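Local atomic coordinates of twin-arginine translocation pathway signal (Rhodoferax ferrireducens, PDB entry 5IM2), a protein that probably captures small organic anions outside the cytoplasm for a TRAP transporter, and here holds copurified benzoate. Residues A[114-118]-A[192-196]; A[122-126]-A[153-159]; A[130-134]-A[329-335]. All blocks are in the same frame, centred on the assembly; numbering follows the deposited sequence.

The long connection between strand 111-114 and helix 138-152 supplies the first segment of every contact. Contact 1, its centre about 8 Å from the centre of the chain, joins this connection to the end of strand 190-193 and the turn after it, and both sides grip benzoate through hydrogen bonds. The centres of contacts 2 and 3 lie about 16 and 17 Å from the chain centre, yet both are mostly buried. Contact 2 is a salt-bridge network beside a phenylalanine stack; contact 3 is apolar packing against two helices, with Phe133 and Lys329 partly exposed at its edge. Pro116 packs on Phe123 and Phe157, joining contacts 1 and 2; a Thr195-Glu130 hydrogen bond joins 1 and 3.

Contact 1: A[114-118]-A[192-196]; sequences TIPGY and RGPTR. With BEZ (benzoic acid), chain B.
Arg192 and Tyr118 meet through the benzoate they both bind. Edge-on to the carboxylate, Arg192 NH1 donates to BEZ O1 and Arg192 NH2 to BEZ O2, each at 2.7 Å and nearly straight (171° and 169°). The arginine leaves the backbone with CG opposite the main-chain N (chi1 178°) and bends at chi2, which brings its end round to the ligand. Tyr118 OH donates to BEZ O2, also at 2.7 Å, so one carboxylate oxygen is held from both segments; Leu214 N is hydrogen-bonded to the same hydroxyl. Met212 O and Ala230 O take further guanidinium protons and help fix its rotation. Such an arginine-carboxylate pair is the hallmark of TRAP solute-binding proteins, whose ligand sits between two lobes; here strand 190-193 and the loop after strand 111-114 bring the pocket walls together. Next along, Pro194 puts its O at the edge of the Tyr118 ring, 3.5 Å from CD1, while its CB approaches BEZ O1. Thr195 then presses CG2 against Ile115 CG2 at 3.6 Å and against Gly117 CA, where a side chain would clash; its OG1 is hydrogen-bonded to Glu130 OE1. Arg196 N reaches Gly117 O through a water.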
# COMPACT_ATOMS: atom_id res chain seq x y z
N THR A 114 3.21 7.63 -1.44
CA THR A 114 1.88 7.71 -0.85
C THR A 114 1.03 6.53 -1.31
O THR A 114 1.40 5.77 -2.20
CB THR A 114 1.19 9.04 -1.21
OG1 THR A 114 0.08 9.27 -0.32
CG2 THR A 114 0.68 9.03 -2.68
N ILE A 115 -0.13 6.38 -0.66
CA ILE A 115 -1.19 5.48 -1.12
C ILE A 115 -2.13 6.28 -2.03
O ILE A 115 -2.78 7.23 -1.54
CB ILE A 115 -1.94 4.87 0.07
CG1 ILE A 115 -1.00 3.95 0.86
CG2 ILE A 115 -3.20 4.13 -0.38
CD1 ILE A 115 -1.60 3.17 2.04
N PRO A 116 -2.25 5.94 -3.33
CA PRO A 116 -3.20 6.65 -4.20
C PRO A 116 -4.60 6.75 -3.61
O PRO A 116 -5.18 7.84 -3.67
CB PRO A 116 -3.16 5.83 -5.50
CG PRO A 116 -1.76 5.23 -5.49
CD PRO A 116 -1.51 4.89 -4.06
N GLY A 117 -5.13 5.68 -3.01
CA GLY A 117 -6.49 5.64 -2.48
C GLY A 117 -6.70 6.48 -1.24
O GLY A 117 -7.83 6.60 -0.78
N TYR A 118 -5.64 7.06 -0.67
CA TYR A 118 -5.87 8.11 0.33
C TYR A 118 -6.63 9.31 -0.25
O TYR A 118 -7.20 10.09 0.52
CB TYR A 118 -4.53 8.61 0.88
CG TYR A 118 -3.84 7.75 1.93
CD1 TYR A 118 -4.39 6.56 2.42
CD2 TYR A 118 -2.58 8.12 2.42
CE1 TYR A 118 -3.73 5.79 3.39
CE2 TYR A 118 -1.93 7.39 3.38
CZ TYR A 118 -2.50 6.23 3.88
OH TYR A 118 -1.80 5.54 4.86
N ARG A 192 -11.04 0.21 10.68
CA ARG A 192 -10.33 1.10 9.76
C ARG A 192 -9.81 0.35 8.53
O ARG A 192 -9.25 -0.75 8.64
CB ARG A 192 -9.15 1.77 10.47
CG ARG A 192 -8.31 2.67 9.59
CD ARG A 192 -7.16 1.92 8.87
NE ARG A 192 -6.38 2.84 8.07
CZ ARG A 192 -5.31 2.50 7.36
NH1 ARG A 192 -4.87 1.23 7.33
NH2 ARG A 192 -4.68 3.43 6.68
N GLY A 193 -9.97 0.99 7.37
CA GLY A 193 -9.24 0.60 6.18
C GLY A 193 -8.58 1.80 5.53
O GLY A 193 -8.95 2.96 5.78
N PRO A 194 -7.60 1.55 4.66
CA PRO A 194 -6.83 2.65 4.07
C PRO A 194 -7.46 3.32 2.85
O PRO A 194 -7.16 4.49 2.59
CB PRO A 194 -5.51 1.96 3.70
CG PRO A 194 -5.92 0.51 3.40
CD PRO A 194 -7.01 0.23 4.40
N THR A 195 -8.30 2.60 2.10
CA THR A 195 -8.83 3.07 0.83
C THR A 195 -10.28 2.60 0.68
O THR A 195 -10.70 1.66 1.34
CB THR A 195 -8.03 2.51 -0.32
OG1 THR A 195 -8.28 1.10 -0.38
CG2 THR A 195 -6.53 2.77 -0.13
N ARG A 196 -10.99 3.18 -0.30
CA ARG A 196 -12.40 2.82 -0.50
C ARG A 196 -12.59 1.35 -0.89
O ARG A 196 -13.60 0.74 -0.54
CB ARG A 196 -13.04 3.76 -1.54
CG ARG A 196 -12.75 3.41 -2.98
CD ARG A 196 -13.58 4.24 -3.96
NE ARG A 196 -13.30 3.84 -5.34
CZ ARG A 196 -14.15 3.94 -6.36
NH1 ARG A 196 -15.37 4.45 -6.18
NH2 ARG A 196 -13.78 3.54 -7.57
C BEZ B . -1.90 1.79 5.52
O1 BEZ B . -2.68 0.82 5.72
O2 BEZ B . -2.36 2.95 5.46
C1 BEZ B . -0.42 1.56 5.40
C2 BEZ B . 0.43 2.63 5.16
C3 BEZ B . 1.81 2.39 5.09
C4 BEZ B . 2.29 1.10 5.22
C5 BEZ B . 1.44 0.03 5.43
C6 BEZ B . 0.06 0.27 5.52
O HOH W 1 -9.90 5.40 -1.87

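Contact 2: A[122-126]-A[153-159]; sequences RFPRI and ALDEFKD
Arg125 and Glu156 run past one another in opposite directions, their guanidinium and carboxylate planes 66° apart. Arg125 NE donates to Glu156 OE2 at 3.1 Å from above the carboxylate plane, whereas Arg125 N uses the syn lone pair of the same oxygen at 2.9 Å. Glu156 OE1 takes Ile126 N on its own syn side at 2.8 Å. The carboxylate thus receives main chain as well as a charged side chain, and a water links OE2 to Arg125 NH2. A bend at chi3 (-78°) carries the guanidinium on to Asp155, Arg125 NH2 meeting Asp155 OD2 at 2.6 Å, nearly straight but from above the carboxylate plane, and NH1 reaching OD1 along a more bent path. This salt-bridge network ties the connection after strand 111-114 to the turn between helix 138-152 and strand 161-167. A methionine in place of Arg125 would probably leave Asp155 without its cation and Glu156 with only backbone donors from this segment. Phe123 and Phe157 form an offset stack, centroids 4.7 Å apart and planes at 25°, with Phe157 CE1 over one face of Phe123 and Arg122 CG over the other. Ile126 CD1 meets the edge of the Phe157 ring, 4.0 Å from Phe157 CE2. Arg122 NH2 makes a long salt bridge to Asp159 OD2; Arg122 pairs more strongly with Asp102, and Asp159 OD1 is hydrogen-bonded to Tyr101 OH.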
# COMPACT_ATOMS: atom_id res chain seq x y z
N ARG A 122 -9.75 9.28 -7.02
CA ARG A 122 -8.85 9.97 -7.94
C ARG A 122 -8.13 8.99 -8.87
O ARG A 122 -7.86 9.33 -10.03
CB ARG A 122 -7.81 10.77 -7.16
CG ARG A 122 -6.70 11.40 -7.95
CD ARG A 122 -7.03 12.81 -8.42
NE ARG A 122 -5.80 13.51 -8.80
CZ ARG A 122 -5.05 14.26 -7.98
NH1 ARG A 122 -5.39 14.44 -6.70
NH2 ARG A 122 -3.96 14.85 -8.45
N PHE A 123 -7.78 7.81 -8.38
CA PHE A 123 -6.98 6.83 -9.13
C PHE A 123 -7.75 5.51 -9.21
O PHE A 123 -7.39 4.53 -8.57
CB PHE A 123 -5.60 6.65 -8.51
CG PHE A 123 -4.87 7.91 -8.31
CD1 PHE A 123 -4.31 8.60 -9.39
CD2 PHE A 123 -4.74 8.47 -7.03
CE1 PHE A 123 -3.63 9.80 -9.22
CE2 PHE A 123 -4.05 9.65 -6.86
CZ PHE A 123 -3.48 10.32 -7.95
N PRO A 124 -8.83 5.47 -9.99
CA PRO A 124 -9.71 4.30 -9.94
C PRO A 124 -9.11 3.04 -10.51
O PRO A 124 -9.42 1.96 -10.01
CB PRO A 124 -10.93 4.75 -10.75
CG PRO A 124 -10.43 5.82 -11.66
CD PRO A 124 -9.37 6.53 -10.86
N ARG A 125 -8.27 3.12 -11.54
CA ARG A 125 -7.88 1.86 -12.19
C ARG A 125 -6.83 1.07 -11.41
O ARG A 125 -6.81 -0.17 -11.48
CB ARG A 125 -7.38 2.15 -13.61
CG ARG A 125 -8.47 2.53 -14.56
CD ARG A 125 -7.92 3.11 -15.83
NE ARG A 125 -7.53 4.48 -15.63
CZ ARG A 125 -7.17 5.31 -16.61
NH1 ARG A 125 -7.13 4.90 -17.87
NH2 ARG A 125 -6.85 6.56 -16.32
N ILE A 126 -5.95 1.74 -10.65
CA ILE A 126 -4.94 1.00 -9.91
C ILE A 126 -5.57 0.20 -8.77
O ILE A 126 -4.95 -0.73 -8.23
CB ILE A 126 -3.86 1.96 -9.37
CG1 ILE A 126 -2.67 1.15 -8.90
CG2 ILE A 126 -4.38 2.85 -8.27
CD1 ILE A 126 -1.53 2.01 -8.31
N ALA A 153 -3.07 1.81 -18.29
CA ALA A 153 -3.63 2.97 -17.61
C ALA A 153 -2.54 4.03 -17.45
O ALA A 153 -2.36 4.62 -16.38
CB ALA A 153 -4.22 2.59 -16.25
N LEU A 154 -1.84 4.32 -18.55
CA LEU A 154 -0.73 5.26 -18.49
C LEU A 154 -1.21 6.67 -18.19
O LEU A 154 -0.47 7.47 -17.61
CB LEU A 154 0.05 5.21 -19.80
CG LEU A 154 1.33 6.02 -19.88
CD1 LEU A 154 2.39 5.55 -18.89
CD2 LEU A 154 1.84 5.95 -21.31
N ASP A 155 -2.46 7.00 -18.53
CA ASP A 155 -2.94 8.36 -18.30
C ASP A 155 -3.36 8.61 -16.86
O ASP A 155 -3.58 9.76 -16.49
CB ASP A 155 -4.12 8.66 -19.21
CG ASP A 155 -5.24 7.70 -18.99
OD1 ASP A 155 -5.14 6.56 -19.49
OD2 ASP A 155 -6.21 8.08 -18.30
N GLU A 156 -3.47 7.57 -16.02
CA GLU A 156 -3.98 7.75 -14.66
C GLU A 156 -3.04 8.59 -13.81
O GLU A 156 -3.50 9.32 -12.91
CB GLU A 156 -4.23 6.39 -13.99
CG GLU A 156 -4.67 6.43 -12.52
CD GLU A 156 -5.68 5.33 -12.17
OE1 GLU A 156 -5.35 4.42 -11.35
OE2 GLU A 156 -6.80 5.37 -12.74
N PHE A 157 -1.74 8.48 -14.05
CA PHE A 157 -0.74 9.24 -13.30
C PHE A 157 0.04 10.18 -14.21
O PHE A 157 1.19 10.50 -13.91
CB PHE A 157 0.24 8.30 -12.60
CG PHE A 157 -0.36 7.49 -11.45
CD1 PHE A 157 -0.70 8.09 -10.24
CD2 PHE A 157 -0.52 6.11 -11.58
CE1 PHE A 157 -1.20 7.33 -9.20
CE2 PHE A 157 -1.04 5.36 -10.52
CZ PHE A 157 -1.37 5.97 -9.34
N LYS A 158 -0.55 10.61 -15.32
CA LYS A 158 0.22 11.32 -16.34
C LYS A 158 0.66 12.70 -15.89
O LYS A 158 1.48 13.32 -16.57
CB LYS A 158 -0.58 11.43 -17.64
CG LYS A 158 -1.85 12.26 -17.53
CD LYS A 158 -2.54 12.37 -18.88
CE LYS A 158 -3.64 13.40 -18.86
NZ LYS A 158 -4.98 12.80 -19.11
N ASP A 159 0.16 13.18 -14.75
CA ASP A 159 0.54 14.49 -14.26
C ASP A 159 1.78 14.44 -13.37
O ASP A 159 2.24 15.50 -12.92
CB ASP A 159 -0.65 15.17 -13.54
CG ASP A 159 -1.35 14.28 -12.53
OD1 ASP A 159 -1.04 13.07 -12.47
OD2 ASP A 159 -2.23 14.80 -11.81
O HOH W 2 -7.73 7.71 -13.83

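Contact 3: A[130-134]-A[329-335]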
# COMPACT_ATOMS: atom_id res chain seq x y z
N GLU A 130 -6.28 -3.90 -5.05
CA GLU A 130 -6.83 -3.81 -3.70
C GLU A 130 -8.11 -4.62 -3.54
O GLU A 130 -8.66 -4.68 -2.44
CB GLU A 130 -7.11 -2.34 -3.34
CG GLU A 130 -5.82 -1.52 -3.35
CD GLU A 130 -5.99 -0.06 -3.00
OE1 GLU A 130 -7.13 0.43 -2.93
OE2 GLU A 130 -4.96 0.61 -2.82
N LEU A 131 -8.55 -5.32 -4.59
CA LEU A 131 -9.75 -6.13 -4.52
C LEU A 131 -9.48 -7.41 -3.74
O LEU A 131 -8.33 -7.81 -3.53
CB LEU A 131 -10.24 -6.47 -5.93
CG LEU A 131 -10.62 -5.27 -6.81
CD1 LEU A 131 -10.88 -5.73 -8.19
CD2 LEU A 131 -11.84 -4.58 -6.26
N PRO A 132 -10.52 -8.08 -3.28
CA PRO A 132 -10.29 -9.21 -2.38
C PRO A 132 -9.51 -10.33 -3.07
O PRO A 132 -9.78 -10.69 -4.22
CB PRO A 132 -11.71 -9.64 -1.97
CG PRO A 132 -12.46 -8.40 -2.05
CD PRO A 132 -11.94 -7.68 -3.26
N PHE A 133 -8.53 -10.87 -2.35
CA PHE A 133 -7.84 -12.11 -2.75
C PHE A 133 -7.27 -12.00 -4.18
O PHE A 133 -7.52 -12.84 -5.05
CB PHE A 133 -8.77 -13.31 -2.59
CG PHE A 133 -9.20 -13.53 -1.17
CD1 PHE A 133 -8.34 -14.13 -0.28
CD2 PHE A 133 -10.42 -13.08 -0.70
CE1 PHE A 133 -8.68 -14.30 1.02
CE2 PHE A 133 -10.77 -13.26 0.61
CZ PHE A 133 -9.91 -13.89 1.48
N MET A 134 -6.52 -10.91 -4.41
CA MET A 134 -5.80 -10.67 -5.67
C MET A 134 -4.32 -11.04 -5.59
O MET A 134 -3.77 -11.60 -6.55
CB MET A 134 -5.90 -9.21 -6.09
CG MET A 134 -7.26 -8.76 -6.54
SD MET A 134 -7.74 -9.49 -8.12
CE MET A 134 -6.57 -8.74 -9.20
N LYS A 329 -14.09 -15.01 1.14
CA LYS A 329 -14.14 -14.73 -0.30
C LYS A 329 -15.58 -14.73 -0.79
O LYS A 329 -15.96 -13.94 -1.67
CB LYS A 329 -13.33 -15.75 -1.10
CG LYS A 329 -12.10 -16.28 -0.41
CD LYS A 329 -11.21 -17.12 -1.32
CE LYS A 329 -9.97 -17.58 -0.56
NZ LYS A 329 -9.02 -18.36 -1.39
N ARG A 330 -16.40 -15.62 -0.23
CA ARG A 330 -17.81 -15.69 -0.59
C ARG A 330 -18.52 -14.39 -0.25
O ARG A 330 -19.27 -13.84 -1.07
CB ARG A 330 -18.45 -16.87 0.15
CG ARG A 330 -19.84 -17.19 -0.30
CD ARG A 330 -20.57 -18.02 0.72
NE ARG A 330 -19.83 -19.24 1.06
CZ ARG A 330 -19.90 -20.37 0.37
NH1 ARG A 330 -20.66 -20.46 -0.72
NH2 ARG A 330 -19.20 -21.43 0.77
N LYS A 331 -18.27 -13.86 0.95
CA LYS A 331 -18.94 -12.65 1.41
C LYS A 331 -18.45 -11.43 0.66
O LYS A 331 -19.20 -10.45 0.51
CB LYS A 331 -18.71 -12.46 2.91
CG LYS A 331 -19.59 -13.32 3.80
CD LYS A 331 -19.75 -12.71 5.20
CE LYS A 331 -20.77 -13.50 6.02
NZ LYS A 331 -20.66 -13.25 7.49
N ALA A 332 -17.23 -11.47 0.17
CA ALA A 332 -16.58 -10.32 -0.45
C ALA A 332 -16.61 -10.37 -1.96
O ALA A 332 -16.07 -9.46 -2.60
CB ALA A 332 -15.13 -10.25 0.03
N ALA A 333 -17.24 -11.40 -2.53
CA ALA A 333 -17.13 -11.68 -3.96
C ALA A 333 -17.75 -10.58 -4.81
O ALA A 333 -17.38 -10.40 -5.98
CB ALA A 333 -17.81 -13.01 -4.25
N VAL A 334 -18.70 -9.84 -4.25
CA VAL A 334 -19.34 -8.80 -5.03
C VAL A 334 -18.43 -7.59 -5.23
O VAL A 334 -18.69 -6.78 -6.12
CB VAL A 334 -20.68 -8.40 -4.37
CG1 VAL A 334 -20.46 -7.98 -2.95
CG2 VAL A 334 -21.35 -7.29 -5.17
N VAL A 335 -17.38 -7.44 -4.41
CA VAL A 335 -16.57 -6.23 -4.49
C VAL A 335 -15.96 -6.08 -5.88
O VAL A 335 -15.95 -4.98 -6.44
CB VAL A 335 -15.47 -6.19 -3.41
CG1 VAL A 335 -14.65 -4.91 -3.53
CG2 VAL A 335 -16.07 -6.24 -2.03
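The backbone of 130-134, without regular helix or strand, passes the junction of helices 322-332 and 334-345, with Pro132 CA 6.7 Å from Ala332 CA and Leu131 CA 6.8 Å from Val335 CA. That spacing is bridged by apolar side chains. Pro132 is the central piece: its ring carbon CG lies 3.9 Å from Ala332 CB, and its CD reaches Val335 CB at 3.8 Å, so the proline fits against the methyl of one residue and the branch point of the other. Leu131 comes in beside it and brings CD2 to within 3.9 Å of Val335 CG1. The valine holds CG1 opposite its backbone N (chi1 -180°), which turns this methyl toward both Leu131 CD2 and Pro132 CD.

At the other end Phe133 offers a ring face to Lys329. The lysine chain, extended beyond CG, runs across that face at about a right angle to the phenylalanine side chain. Lys329 CG makes the CH-pi contact, 3.7 Å from the Phe133 ring centroid, while Lys329 CE lies over the CD1-CE1 side of the ring. The ammonium lies farther off, Lys329 NZ being 4.9 Å from the Phe133 ring centroid and 30° from the ring normal, an off-centre cation-pi contact. Gly255 O accepts a hydrogen bond from NZ, so the lysine's polar end is held beyond the ring while its methylenes cover one face of the ring.

Around this packing, Leu131 also touches Gln197 of helix 196-205 and Leu354 of helix 350-367, and the backbone of Phe133 hydrogen-bonds to Leu258 in the connection between strands 247-251 and 262-267. The contact therefore sits where segment 130-134 meets four helices, 196-205, 322-332, 334-345 and 350-367.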